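PDB 5GO5: sortase from Streptomyces avermitilis, which probably acts as a calcium-independent housekeeping sortase of class E, a cysteine transpeptidase likely to join proteins to the bacterial cell wall. Local coordinates for residues 92-97 with 150-155; 120-125 with 129-134; 57-62 with 106-111; 83-88 with 146-151; 74-79 with 96-101. One frame throughout, in Å; residues are numbered along the deposited sequence.

Interaction 1: residues 92-97 with 150-155; sequences KGNFAV and PVPRKS. With SO4 (sulfate ion), chain D.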
# COMPACT_ATOMS: atom_id res chain seq x y z
N LYS A 92 -10.15 4.89 8.84
CA LYS A 92 -11.27 4.26 8.21
C LYS A 92 -11.37 4.73 6.77
O LYS A 92 -11.21 5.94 6.49
CB LYS A 92 -12.57 4.57 8.96
CG LYS A 92 -12.63 3.92 10.33
CD LYS A 92 -13.93 4.27 11.04
CE LYS A 92 -13.85 3.83 12.48
NZ LYS A 92 -14.97 4.46 13.24
N GLY A 93 -11.61 3.78 5.89
CA GLY A 93 -11.61 4.02 4.45
C GLY A 93 -10.62 3.10 3.81
O GLY A 93 -10.50 1.92 4.23
N ASN A 94 -9.94 3.59 2.78
CA ASN A 94 -9.04 2.78 1.98
C ASN A 94 -7.79 3.61 1.69
O ASN A 94 -7.82 4.49 0.85
CB ASN A 94 -9.73 2.34 0.71
CG ASN A 94 -8.90 1.40 -0.12
OD1 ASN A 94 -7.78 1.02 0.26
ND2 ASN A 94 -9.44 1.02 -1.29
N PHE A 95 -6.70 3.29 2.38
CA PHE A 95 -5.40 3.95 2.20
C PHE A 95 -4.75 3.34 0.96
O PHE A 95 -4.26 2.24 0.99
CB PHE A 95 -4.55 3.73 3.45
CG PHE A 95 -3.12 4.21 3.36
CD1 PHE A 95 -2.78 5.53 3.56
CD2 PHE A 95 -2.09 3.31 3.12
CE1 PHE A 95 -1.45 5.94 3.49
CE2 PHE A 95 -0.79 3.72 3.04
CZ PHE A 95 -0.46 5.05 3.24
N ALA A 96 -4.78 4.08 -0.14
CA ALA A 96 -4.40 3.52 -1.42
C ALA A 96 -3.07 4.07 -1.89
O ALA A 96 -2.83 5.28 -1.85
CB ALA A 96 -5.46 3.81 -2.44
N VAL A 97 -2.22 3.17 -2.38
CA VAL A 97 -0.83 3.48 -2.74
C VAL A 97 -0.48 2.85 -4.08
O VAL A 97 -0.80 1.67 -4.33
CB VAL A 97 0.15 2.98 -1.68
CG1 VAL A 97 1.60 3.21 -2.09
CG2 VAL A 97 -0.14 3.62 -0.35
N PRO A 150 -13.58 3.63 -0.96
CA PRO A 150 -13.52 3.24 0.42
C PRO A 150 -13.86 1.81 0.70
O PRO A 150 -13.28 1.24 1.61
CB PRO A 150 -14.52 4.21 1.10
CG PRO A 150 -14.45 5.41 0.28
CD PRO A 150 -14.33 4.89 -1.12
N VAL A 151 -14.85 1.25 0.00
CA VAL A 151 -15.23 -0.16 0.07
C VAL A 151 -15.26 -0.69 -1.35
O VAL A 151 -16.32 -0.72 -1.99
CB VAL A 151 -16.58 -0.42 0.82
CG1 VAL A 151 -16.79 -1.90 0.99
CG2 VAL A 151 -16.56 0.25 2.16
N PRO A 152 -14.11 -1.13 -1.89
CA PRO A 152 -14.09 -1.49 -3.31
C PRO A 152 -14.86 -2.77 -3.62
O PRO A 152 -14.69 -3.77 -2.93
CB PRO A 152 -12.61 -1.75 -3.61
CG PRO A 152 -11.89 -1.12 -2.51
CD PRO A 152 -12.76 -1.17 -1.29
N ARG A 153 -15.71 -2.73 -4.65
CA ARG A 153 -16.50 -3.91 -5.05
C ARG A 153 -15.68 -5.19 -5.23
O ARG A 153 -16.07 -6.28 -4.78
CB ARG A 153 -17.25 -3.59 -6.36
CG ARG A 153 -17.90 -4.79 -7.05
CD ARG A 153 -18.87 -4.30 -8.11
NE ARG A 153 -18.17 -3.62 -9.21
CZ ARG A 153 -17.63 -4.23 -10.28
NH1 ARG A 153 -17.69 -5.56 -10.43
NH2 ARG A 153 -17.03 -3.50 -11.21
N LYS A 154 -14.51 -5.06 -5.85
CA LYS A 154 -13.70 -6.23 -6.13
C LYS A 154 -12.84 -6.71 -4.96
O LYS A 154 -12.24 -7.81 -5.01
CB LYS A 154 -12.85 -5.98 -7.37
CG LYS A 154 -13.72 -5.72 -8.59
CD LYS A 154 -12.89 -5.38 -9.80
CE LYS A 154 -13.74 -5.27 -11.06
NZ LYS A 154 -12.83 -5.06 -12.19
N SER A 155 -12.79 -5.94 -3.88
CA SER A 155 -12.01 -6.38 -2.72
C SER A 155 -12.61 -7.57 -1.99
O SER A 155 -11.90 -8.21 -1.20
CB SER A 155 -11.84 -5.24 -1.75
OG SER A 155 -13.11 -4.85 -1.18
S SO4 D . -13.39 2.21 16.12
O1 SO4 D . -13.49 1.10 15.13
O2 SO4 D . -13.49 1.60 17.48
O3 SO4 D . -14.47 3.18 15.84
O4 SO4 D . -12.10 2.92 16.08
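Pro152 O is gripped twice by Ser155, and this fixes the turn behind the proline ring that meets Asn94. The hydroxyl Ser155 OG donates to Pro152 O at 2.6 Å, using a lone pair in the carbonyl plane, while Ser155 N reaches the same oxygen at 3.0 Å. Ser155 OG also receives Tyr157 N. On the opposing segment, Asn94 belongs to strand 93-98 of the sortase barrel. Its CG stands anti to the backbone N (chi1 -175°), which carries the amide out to the 150-155 loop, part of the long connection between strands 127-140 and 162-167. The Asn94 side chain runs at a slant to Pro152, its ND2 3.5 Å from Pro152 CG, and Asn94 CB rests 3.8 Å from Pro150 O. Both ends of the buried amide are engaged beyond the two segments: ND2 donates to Asp149 O, and OD1 pairs with Thr165 OG1 on the adjoining strand. Gly93 runs past Pro150 with backbone angles at which a beta carbon would collide with the carbonyl oxygen of Lys92. At the strand's outer end, the extended Lys92 chain sends NZ to sulfate O3 at 2.9 Å; Arg162 NH2 binds the same ion, probably from the crystallisation liquor. With no direct hydrogen bond between 92-97 and 150-155, a polar link between strand and loop runs from Asn94 ND2 to Asp149 O, and the prolines add van der Waals contact.

Interaction 2: residues 120-125 with 129-134; sequences VVLTDG and FTYVID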
# COMPACT_ATOMS: atom_id res chain seq x y z
N VAL A 120 1.76 -6.01 5.14
CA VAL A 120 2.23 -4.73 4.61
C VAL A 120 2.31 -3.79 5.79
O VAL A 120 1.31 -3.54 6.44
CB VAL A 120 1.27 -4.18 3.52
CG1 VAL A 120 1.72 -2.84 3.03
CG2 VAL A 120 1.10 -5.19 2.37
N VAL A 121 3.51 -3.32 6.11
CA VAL A 121 3.79 -2.64 7.35
C VAL A 121 4.25 -1.23 7.05
O VAL A 121 5.12 -1.05 6.19
CB VAL A 121 4.90 -3.35 8.15
CG1 VAL A 121 5.17 -2.64 9.46
CG2 VAL A 121 4.45 -4.79 8.45
N LEU A 122 3.65 -0.24 7.72
CA LEU A 122 4.09 1.13 7.60
C LEU A 122 4.38 1.77 8.92
O LEU A 122 3.75 1.46 9.94
CB LEU A 122 3.06 2.01 6.89
CG LEU A 122 2.80 1.62 5.44
CD1 LEU A 122 1.61 0.70 5.27
CD2 LEU A 122 2.67 2.84 4.52
N THR A 123 5.33 2.70 8.89
CA THR A 123 5.56 3.58 10.01
C THR A 123 5.39 5.03 9.57
O THR A 123 5.83 5.40 8.46
CB THR A 123 6.94 3.38 10.70
OG1 THR A 123 7.11 4.41 11.68
CG2 THR A 123 8.09 3.39 9.71
N ASP A 124 4.75 5.81 10.42
CA ASP A 124 4.69 7.29 10.25
C ASP A 124 5.67 8.01 11.17
O ASP A 124 5.59 9.24 11.30
CB ASP A 124 3.28 7.83 10.45
CG ASP A 124 2.73 7.59 11.83
OD1 ASP A 124 3.46 7.07 12.68
OD2 ASP A 124 1.51 7.82 12.05
N GLY A 125 6.53 7.26 11.84
CA GLY A 125 7.45 7.84 12.79
C GLY A 125 6.98 7.77 14.23
O GLY A 125 7.81 7.91 15.17
N PHE A 129 1.96 0.36 11.72
CA PHE A 129 0.67 -0.16 11.27
C PHE A 129 0.94 -1.44 10.52
O PHE A 129 1.68 -1.42 9.53
CB PHE A 129 0.02 0.86 10.31
CG PHE A 129 -0.27 2.19 10.93
CD1 PHE A 129 0.71 3.18 11.00
CD2 PHE A 129 -1.53 2.46 11.49
CE1 PHE A 129 0.44 4.42 11.58
CE2 PHE A 129 -1.81 3.72 12.06
CZ PHE A 129 -0.82 4.68 12.10
N THR A 130 0.30 -2.54 10.92
CA THR A 130 0.41 -3.78 10.20
C THR A 130 -0.90 -4.08 9.52
O THR A 130 -1.89 -4.33 10.21
CB THR A 130 0.75 -4.97 11.12
OG1 THR A 130 2.02 -4.71 11.75
CG2 THR A 130 0.87 -6.24 10.36
N TYR A 131 -0.88 -4.08 8.18
CA TYR A 131 -1.99 -4.51 7.38
C TYR A 131 -1.78 -5.94 6.89
O TYR A 131 -0.63 -6.37 6.70
CB TYR A 131 -2.18 -3.59 6.18
CG TYR A 131 -2.66 -2.20 6.48
CD1 TYR A 131 -1.78 -1.18 6.84
CD2 TYR A 131 -4.03 -1.87 6.38
CE1 TYR A 131 -2.23 0.13 7.07
CE2 TYR A 131 -4.48 -0.57 6.61
CZ TYR A 131 -3.59 0.43 6.96
OH TYR A 131 -4.10 1.70 7.15
N VAL A 132 -2.86 -6.66 6.66
CA VAL A 132 -2.79 -8.04 6.15
C VAL A 132 -3.58 -8.18 4.87
O VAL A 132 -4.73 -7.81 4.83
CB VAL A 132 -3.30 -9.01 7.20
CG1 VAL A 132 -3.35 -10.44 6.62
CG2 VAL A 132 -2.37 -8.97 8.40
N ILE A 133 -2.95 -8.72 3.85
CA ILE A 133 -3.57 -8.89 2.53
C ILE A 133 -4.71 -9.90 2.56
O ILE A 133 -4.54 -11.04 3.05
CB ILE A 133 -2.54 -9.26 1.46
CG1 ILE A 133 -1.59 -8.09 1.24
CG2 ILE A 133 -3.22 -9.66 0.16
CD1 ILE A 133 -0.45 -8.34 0.28
N ASP A 134 -5.87 -9.49 2.07
CA ASP A 134 -7.03 -10.41 1.98
C ASP A 134 -7.34 -10.88 0.58
O ASP A 134 -7.86 -12.00 0.39
CB ASP A 134 -8.25 -9.75 2.53
CG ASP A 134 -8.14 -9.46 3.99
OD1 ASP A 134 -7.95 -10.39 4.79
OD2 ASP A 134 -8.19 -8.27 4.36
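Val120 and Leu122 pair with Tyr131 and Phe129 in an antiparallel beta hairpin of strands 119-123 and 127-140 in the sortase barrel. The backbone carries it: Val120 N to Tyr131 O (2.9 Å) and Tyr131 N to Val120 O (2.8 Å) make one hydrogen-bonded pair, and Leu122 with Phe129 makes another, its Phe129 N to Leu122 O bond nearly straight at 173°. Between them lies the non-hydrogen-bonded pair Val121 and Thr130, where Val121 CA makes a CH...O contact with Phe129 O at 3.3 Å.

Apolar packing follows on the face that bears Val120, Leu122, Phe129 and Tyr131. Val120 CG2 meets Ile133 CD1 at 4.1 Å, and Leu122 CD1 lies against Tyr131 CD1; the Tyr131 hydroxyl is taken by Gly90 N.

Beside the turn, Asp124 CG lies between the backbone N and the carbonyl carbon (chi1 62°), which brings the carboxylate back to the Phe129 ring edge. Asp124 OD1 receives Thr126 N and Thr127 N. An alanine in place of Phe129 would keep the backbone pairing but is likely to open a gap beside Asp124, Leu89 and Thr188. The Asp124 carboxylate stands almost perpendicular to the Phe129 ring (89°), with OD2 3.6 Å from CE1.

Interaction 3: residues 57-62 with 106-111; sequences PRLGFT and DPFKDF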
# COMPACT_ATOMS: atom_id res chain seq x y z
N PRO A 57 7.51 -7.80 3.96
CA PRO A 57 8.45 -8.93 4.11
C PRO A 57 8.52 -9.86 2.87
O PRO A 57 9.60 -10.31 2.48
CB PRO A 57 7.92 -9.60 5.35
CG PRO A 57 7.45 -8.49 6.22
CD PRO A 57 6.83 -7.51 5.23
N ARG A 58 7.39 -10.09 2.20
CA ARG A 58 7.36 -10.93 1.00
C ARG A 58 8.27 -10.45 -0.10
O ARG A 58 8.82 -11.25 -0.86
CB ARG A 58 5.95 -11.07 0.43
CG ARG A 58 5.78 -11.89 -0.84
CD ARG A 58 6.10 -13.37 -0.63
NE ARG A 58 5.13 -13.98 0.25
CZ ARG A 58 5.22 -15.21 0.74
NH1 ARG A 58 6.27 -15.99 0.43
NH2 ARG A 58 4.27 -15.65 1.57
N LEU A 59 8.45 -9.13 -0.21
CA LEU A 59 9.28 -8.56 -1.22
C LEU A 59 10.77 -8.46 -0.79
O LEU A 59 11.58 -7.98 -1.59
CB LEU A 59 8.76 -7.18 -1.58
CG LEU A 59 7.29 -7.10 -2.05
CD1 LEU A 59 6.95 -5.66 -2.47
CD2 LEU A 59 7.00 -8.08 -3.17
N GLY A 60 11.09 -8.89 0.41
CA GLY A 60 12.49 -8.97 0.90
C GLY A 60 12.65 -8.29 2.24
O GLY A 60 12.05 -7.24 2.50
N PHE A 61 13.52 -8.82 3.11
CA PHE A 61 13.79 -8.19 4.40
C PHE A 61 14.27 -6.76 4.26
O PHE A 61 13.98 -5.92 5.10
CB PHE A 61 14.87 -8.99 5.21
CG PHE A 61 15.18 -8.42 6.56
CD1 PHE A 61 14.28 -8.55 7.61
CD2 PHE A 61 16.33 -7.69 6.78
CE1 PHE A 61 14.55 -8.03 8.86
CE2 PHE A 61 16.60 -7.13 8.02
CZ PHE A 61 15.72 -7.30 9.07
N THR A 62 15.08 -6.48 3.25
CA THR A 62 15.62 -5.13 3.11
C THR A 62 14.74 -4.24 2.23
O THR A 62 15.13 -3.11 1.89
CB THR A 62 17.06 -5.13 2.58
OG1 THR A 62 17.09 -5.63 1.25
CG2 THR A 62 17.96 -5.95 3.49
N ASP A 106 11.72 0.00 -9.93
CA ASP A 106 10.89 -1.19 -9.93
C ASP A 106 10.48 -1.59 -8.50
O ASP A 106 10.63 -2.75 -8.12
CB ASP A 106 11.66 -2.37 -10.57
CG ASP A 106 12.20 -2.06 -11.99
OD1 ASP A 106 11.95 -0.99 -12.55
OD2 ASP A 106 12.87 -2.95 -12.54
N PRO A 107 9.97 -0.63 -7.70
CA PRO A 107 9.64 -1.10 -6.32
C PRO A 107 8.66 -2.27 -6.23
O PRO A 107 8.74 -3.08 -5.31
CB PRO A 107 9.02 0.15 -5.67
CG PRO A 107 8.54 1.01 -6.81
CD PRO A 107 9.56 0.78 -7.90
N PHE A 108 7.75 -2.37 -7.19
CA PHE A 108 6.75 -3.44 -7.21
C PHE A 108 7.06 -4.54 -8.21
O PHE A 108 6.18 -5.30 -8.62
CB PHE A 108 5.34 -2.86 -7.45
CG PHE A 108 4.72 -2.18 -6.23
CD1 PHE A 108 5.15 -2.42 -4.92
CD2 PHE A 108 3.59 -1.41 -6.40
CE1 PHE A 108 4.53 -1.82 -3.82
CE2 PHE A 108 2.93 -0.84 -5.31
CZ PHE A 108 3.42 -1.00 -4.02
N LYS A 109 8.34 -4.68 -8.53
CA LYS A 109 8.81 -5.78 -9.41
C LYS A 109 8.22 -7.13 -9.08
O LYS A 109 7.79 -7.85 -9.98
CB LYS A 109 10.34 -5.86 -9.28
CG LYS A 109 11.02 -7.00 -10.06
CD LYS A 109 12.52 -6.97 -9.82
N ASP A 110 8.24 -7.51 -7.81
CA ASP A 110 7.83 -8.84 -7.35
C ASP A 110 6.38 -8.88 -6.82
O ASP A 110 6.01 -9.79 -6.10
CB ASP A 110 8.79 -9.35 -6.28
CG ASP A 110 10.19 -9.68 -6.84
OD1 ASP A 110 10.27 -10.19 -7.95
OD2 ASP A 110 11.19 -9.38 -6.18
N PHE A 111 5.55 -7.95 -7.28
CA PHE A 111 4.13 -7.88 -6.88
C PHE A 111 3.40 -9.20 -7.06
O PHE A 111 2.62 -9.58 -6.21
CB PHE A 111 3.47 -6.77 -7.69
CG PHE A 111 2.24 -6.19 -7.06
CD1 PHE A 111 0.99 -6.78 -7.22
CD2 PHE A 111 2.33 -5.03 -6.30
CE1 PHE A 111 -0.16 -6.18 -6.70
CE2 PHE A 111 1.17 -4.45 -5.75
CZ PHE A 111 -0.06 -5.00 -5.98
O HOH W 1 11.20 -7.31 -4.32
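The Leu59 side chain meets Asp110 and Phe108 through its two methyl groups. From CB, which approaches nothing of 106-111 closely, CG is set anti to the carbonyl carbon (chi1 -56°), and CG too stays back from the facing loop. The branch then divides the work. CD1, continuing the extended chain, comes within 4.4 Å of Phe108 CD1, meeting that ring obliquely, and lies at 4.2 Å from Pro107 O, a carbonyl already hydrogen-bonded to Trp63 NE1. CD2 turns to the other side and settles 3.5 Å from Asp110 O and 3.8 Å from Asp110 CB.

The surface that receives these methyls is built from two overlapping type I beta turns, Asp106 to Lys109 and Phe108 to Phe111, in the loop that leads on from strand 93-98 past His100. They are closed by Lys109 N to Asp106 O and by Phe111 N to Phe108 O. The leucine sits at the end of a short 3-10 turn, 57-59, just after strand 50-55 of the sortase barrel. Within these turns, Phe111 CD2 covers one face of the Phe108 ring, offset toward its rim, and both rings also touch Leu166 of strand 162-167.

Leu59's backbone contributes the polar link: a water donates to Leu59 O and to Asp110 OD2, each at 2.8 Å, bridging the two loops beside the methyl contacts.

Interaction 4: residues 83-88 with 146-151; sequences YANTAR and EVIDPV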
# COMPACT_ATOMS: atom_id res chain seq x y z
N TYR A 83 -2.67 7.95 -3.10
CA TYR A 83 -3.79 8.66 -3.71
C TYR A 83 -4.36 9.70 -2.74
O TYR A 83 -4.83 9.37 -1.65
CB TYR A 83 -4.87 7.70 -4.20
CG TYR A 83 -4.48 6.89 -5.39
CD1 TYR A 83 -3.84 5.64 -5.26
CD2 TYR A 83 -4.79 7.33 -6.67
CE1 TYR A 83 -3.50 4.88 -6.37
CE2 TYR A 83 -4.42 6.62 -7.77
CZ TYR A 83 -3.81 5.38 -7.63
OH TYR A 83 -3.51 4.67 -8.74
N ALA A 84 -4.30 10.98 -3.14
CA ALA A 84 -4.49 12.05 -2.19
C ALA A 84 -5.94 12.21 -1.74
O ALA A 84 -6.22 12.81 -0.71
CB ALA A 84 -3.90 13.36 -2.73
N ASN A 85 -6.85 11.64 -2.50
CA ASN A 85 -8.29 11.63 -2.18
C ASN A 85 -8.72 10.45 -1.30
O ASN A 85 -9.90 10.29 -1.02
CB ASN A 85 -9.11 11.56 -3.47
CG ASN A 85 -8.84 10.33 -4.27
OD1 ASN A 85 -7.67 9.97 -4.52
ND2 ASN A 85 -9.89 9.65 -4.69
N THR A 86 -7.77 9.61 -0.90
CA THR A 86 -8.08 8.42 -0.08
C THR A 86 -7.63 8.59 1.36
O THR A 86 -6.91 9.53 1.71
CB THR A 86 -7.52 7.13 -0.72
OG1 THR A 86 -6.09 7.08 -0.58
CG2 THR A 86 -7.93 7.04 -2.20
N ALA A 87 -8.05 7.67 2.21
CA ALA A 87 -7.85 7.78 3.63
C ALA A 87 -6.39 7.85 3.98
O ALA A 87 -5.54 7.27 3.25
CB ALA A 87 -8.43 6.56 4.31
N ARG A 88 -6.10 8.53 5.08
CA ARG A 88 -4.76 8.55 5.63
C ARG A 88 -4.41 7.25 6.33
O ARG A 88 -5.23 6.38 6.56
CB ARG A 88 -4.59 9.76 6.55
CG ARG A 88 -4.70 11.05 5.75
CD ARG A 88 -4.39 12.29 6.54
NE ARG A 88 -4.80 12.21 7.93
N GLU A 146 -12.36 2.14 -9.49
CA GLU A 146 -13.12 1.77 -8.29
C GLU A 146 -12.29 0.97 -7.28
O GLU A 146 -12.68 0.85 -6.11
CB GLU A 146 -14.37 0.94 -8.64
CG GLU A 146 -15.42 1.71 -9.42
CD GLU A 146 -16.80 1.02 -9.44
OE1 GLU A 146 -17.79 1.74 -9.69
OE2 GLU A 146 -16.90 -0.22 -9.20
N VAL A 147 -11.14 0.45 -7.71
CA VAL A 147 -10.30 -0.32 -6.81
C VAL A 147 -9.80 0.46 -5.61
O VAL A 147 -9.44 -0.18 -4.61
CB VAL A 147 -9.10 -0.98 -7.53
CG1 VAL A 147 -9.60 -1.93 -8.62
CG2 VAL A 147 -8.13 0.05 -8.07
N ILE A 148 -9.79 1.79 -5.68
CA ILE A 148 -9.35 2.64 -4.56
C ILE A 148 -10.47 3.29 -3.81
O ILE A 148 -10.20 4.11 -2.95
CB ILE A 148 -8.31 3.71 -4.99
CG1 ILE A 148 -8.98 4.77 -5.90
CG2 ILE A 148 -7.12 3.01 -5.62
CD1 ILE A 148 -8.11 6.00 -6.15
N ASP A 149 -11.72 2.88 -4.06
CA ASP A 149 -12.83 3.44 -3.30
C ASP A 149 -12.80 2.97 -1.83
O ASP A 149 -12.08 2.01 -1.47
CB ASP A 149 -14.17 2.97 -3.92
CG ASP A 149 -14.48 3.64 -5.24
OD1 ASP A 149 -13.97 4.75 -5.49
OD2 ASP A 149 -15.28 3.06 -5.95
N PRO A 150 -13.58 3.63 -0.96
CA PRO A 150 -13.52 3.24 0.42
C PRO A 150 -13.86 1.81 0.70
O PRO A 150 -13.28 1.24 1.61
CB PRO A 150 -14.52 4.21 1.10
CG PRO A 150 -14.45 5.41 0.28
CD PRO A 150 -14.33 4.89 -1.12
N VAL A 151 -14.85 1.25 0.00
CA VAL A 151 -15.23 -0.16 0.07
C VAL A 151 -15.26 -0.69 -1.35
O VAL A 151 -16.32 -0.72 -1.99
CB VAL A 151 -16.58 -0.42 0.82
CG1 VAL A 151 -16.79 -1.90 0.99
CG2 VAL A 151 -16.56 0.25 2.16
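Ile148 CD1 lies over one face of the Tyr83 ring in a CH-pi contact, 4.0 Å from the ring centroid and 26° off its normal. Displaced toward the rim, Ile148 CD1 is nearest to Tyr83 CD2, at 3.6 Å. Its position follows from the first torsion: Ile148 CG1 occupies the crowded position between backbone N and carbonyl carbon (chi1 69°), and the chain beyond it is extended, which brings CD1 forward to the tyrosine. Ile148 CG2, on the other branch, approaches Tyr83 CE1 at 4.1 Å, and the two side chains cross at about a right angle.

In Thr86, chi1 of 73° sets CG2 anti to the carbonyl carbon, toward the isoleucine, and leaves OG1 between N and C, facing Tyr83 O. Thr86 CG2 is 4.1 Å from Ile148 CD1 and 3.8 Å from Ile148 O. OG1 and N of Thr86 both bind Tyr83 O, OG1 at 2.8 Å, bracing the type I turn from Tyr83 to Thr86; OG1 also receives Ala96 N. A glycine in place of Thr86 would probably leave Ala96 N without this partner, expose one flank of the isoleucine methyl and let the turn flex.

The contact lies at the surface, where the loop after strand 80-82 meets the long connection between strands 127-140 and 162-167, and both lean on strand 93-98: Tyr83 touches Ala96 and Ala98, and Ile148 touches Ala96.

Interaction 5: residues 74-79 with 96-101; sequences EVLKKG and AVAGHR. With GLY (glycine), chain B.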
# COMPACT_ATOMS: atom_id res chain seq x y z
N GLU A 74 5.70 12.62 -11.40
CA GLU A 74 6.96 12.92 -10.77
C GLU A 74 7.12 12.34 -9.35
O GLU A 74 8.23 12.13 -8.90
CB GLU A 74 7.21 14.43 -10.72
CG GLU A 74 6.50 15.21 -9.62
CD GLU A 74 4.95 15.26 -9.70
OE1 GLU A 74 4.32 14.85 -10.71
OE2 GLU A 74 4.36 15.73 -8.72
N VAL A 75 5.99 12.17 -8.65
CA VAL A 75 6.02 11.52 -7.34
C VAL A 75 6.46 10.06 -7.47
O VAL A 75 7.31 9.60 -6.69
CB VAL A 75 4.65 11.59 -6.62
CG1 VAL A 75 4.73 10.87 -5.27
CG2 VAL A 75 4.24 13.04 -6.41
N LEU A 76 5.87 9.35 -8.40
CA LEU A 76 6.09 7.93 -8.59
C LEU A 76 7.53 7.63 -9.03
O LEU A 76 7.98 6.50 -8.89
CB LEU A 76 5.05 7.35 -9.52
CG LEU A 76 3.57 7.49 -9.04
CD1 LEU A 76 2.67 6.68 -9.95
CD2 LEU A 76 3.38 7.10 -7.58
N LYS A 77 8.26 8.63 -9.54
CA LYS A 77 9.70 8.45 -9.78
C LYS A 77 10.58 8.42 -8.53
O LYS A 77 11.71 7.90 -8.58
CB LYS A 77 10.21 9.55 -10.75
CG LYS A 77 9.53 9.53 -12.12
CD LYS A 77 10.08 10.65 -13.03
CE LYS A 77 9.43 10.65 -14.40
N LYS A 78 10.10 8.93 -7.40
CA LYS A 78 10.85 9.04 -6.16
C LYS A 78 10.48 7.97 -5.12
O LYS A 78 11.17 7.81 -4.13
CB LYS A 78 10.59 10.38 -5.50
CG LYS A 78 10.93 11.58 -6.36
CD LYS A 78 10.56 12.82 -5.58
CE LYS A 78 10.67 14.07 -6.41
NZ LYS A 78 10.37 15.19 -5.52
N GLY A 79 9.35 7.31 -5.31
CA GLY A 79 8.88 6.34 -4.32
C GLY A 79 7.45 5.90 -4.63
O GLY A 79 6.97 6.03 -5.73
N ALA A 96 -4.78 4.08 -0.14
CA ALA A 96 -4.40 3.52 -1.42
C ALA A 96 -3.07 4.07 -1.89
O ALA A 96 -2.83 5.28 -1.85
CB ALA A 96 -5.46 3.81 -2.44
N VAL A 97 -2.22 3.17 -2.38
CA VAL A 97 -0.83 3.48 -2.74
C VAL A 97 -0.48 2.85 -4.08
O VAL A 97 -0.80 1.67 -4.33
CB VAL A 97 0.15 2.98 -1.68
CG1 VAL A 97 1.60 3.21 -2.09
CG2 VAL A 97 -0.14 3.62 -0.35
N ALA A 98 0.14 3.67 -4.94
CA ALA A 98 0.61 3.25 -6.25
C ALA A 98 2.12 3.09 -6.29
O ALA A 98 2.83 3.87 -5.67
CB ALA A 98 0.20 4.28 -7.26
N GLY A 99 2.59 2.16 -7.10
CA GLY A 99 4.04 2.05 -7.36
C GLY A 99 4.32 1.41 -8.70
O GLY A 99 3.51 0.64 -9.24
N HIS A 100 5.50 1.73 -9.22
CA HIS A 100 5.92 1.17 -10.50
C HIS A 100 6.46 -0.24 -10.32
O HIS A 100 7.19 -0.54 -9.35
CB HIS A 100 7.03 2.03 -11.10
CG HIS A 100 6.54 3.31 -11.67
ND1 HIS A 100 5.58 3.36 -12.66
CD2 HIS A 100 6.89 4.59 -11.41
CE1 HIS A 100 5.36 4.62 -12.98
NE2 HIS A 100 6.14 5.39 -12.24
N ARG A 101 6.12 -1.09 -11.28
CA ARG A 101 6.58 -2.47 -11.34
C ARG A 101 7.89 -2.61 -12.15
O ARG A 101 8.76 -3.39 -11.79
CB ARG A 101 5.47 -3.33 -11.90
CG ARG A 101 5.85 -4.78 -12.03
CD ARG A 101 4.68 -5.65 -12.32
NE ARG A 101 5.19 -6.99 -12.59
CZ ARG A 101 4.45 -8.01 -12.99
NH1 ARG A 101 3.15 -7.86 -13.18
NH2 ARG A 101 5.04 -9.18 -13.24
N GLY B . 6.49 0.71 -14.87
CA GLY B . 5.39 -0.30 -14.87
C GLY B . 4.35 0.24 -13.96
O GLY B . 3.81 -0.45 -13.04
OXT GLY B . 4.06 1.42 -14.12
O HOH W 2 6.91 3.90 -7.83
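Leu76 and His100 meet where the short helix 73-76 borders the active site of the sortase barrel, just past the end of strand 93-98. Leu76 buries the most surface. Its CB lies 3.5 Å from His100 NE2, and CD2 drops toward the strand, 3.8 Å from Ala98 O and 4.3 Å from Ala98 CB. His100, predicted to act as the proton donor/acceptor, is flanked at its ring edge by Leu76 O, 3.3 Å from His100 CD2. With CG anti to the carbonyl carbon (chi1 -75°), the imidazole can reach both the helix end and the ligand. Beyond Leu76, a water accepts from His100 N and lies 3.0 Å from Gly79 O, linking the residue that leaves the helix to the strand's continuation. Leu76 thus packs behind His100, one of the residues lining the pocket where a free glycine is bound. Arg101 N holds the ligand carboxylate by its O, and His100 ND1 donates to its OXT at 2.9 Å, with an N-H...O angle of 165°.

Overall arrangement
From the N terminus, 57-62 opens the span that interaction 3 closes at 106-111, tying the loop after strand 50-55 to the loop that follows His100. Interaction 5 lies wholly within that span, joining helix 73-76 to the end of strand 93-98. Interactions 4 and 1 start at 83-88 and 92-97 and both end in the long connection before strand 162-167, sharing Pro150 and Val151; each crosses interaction 3, and interaction 4 also crosses interaction 5. Interaction 2, a local hairpin, falls inside the spans of interactions 1 and 4. Strand 93-98 is common to interactions 1 and 5, and Phe95 packs on Leu122, linking interaction 1 to the hairpin.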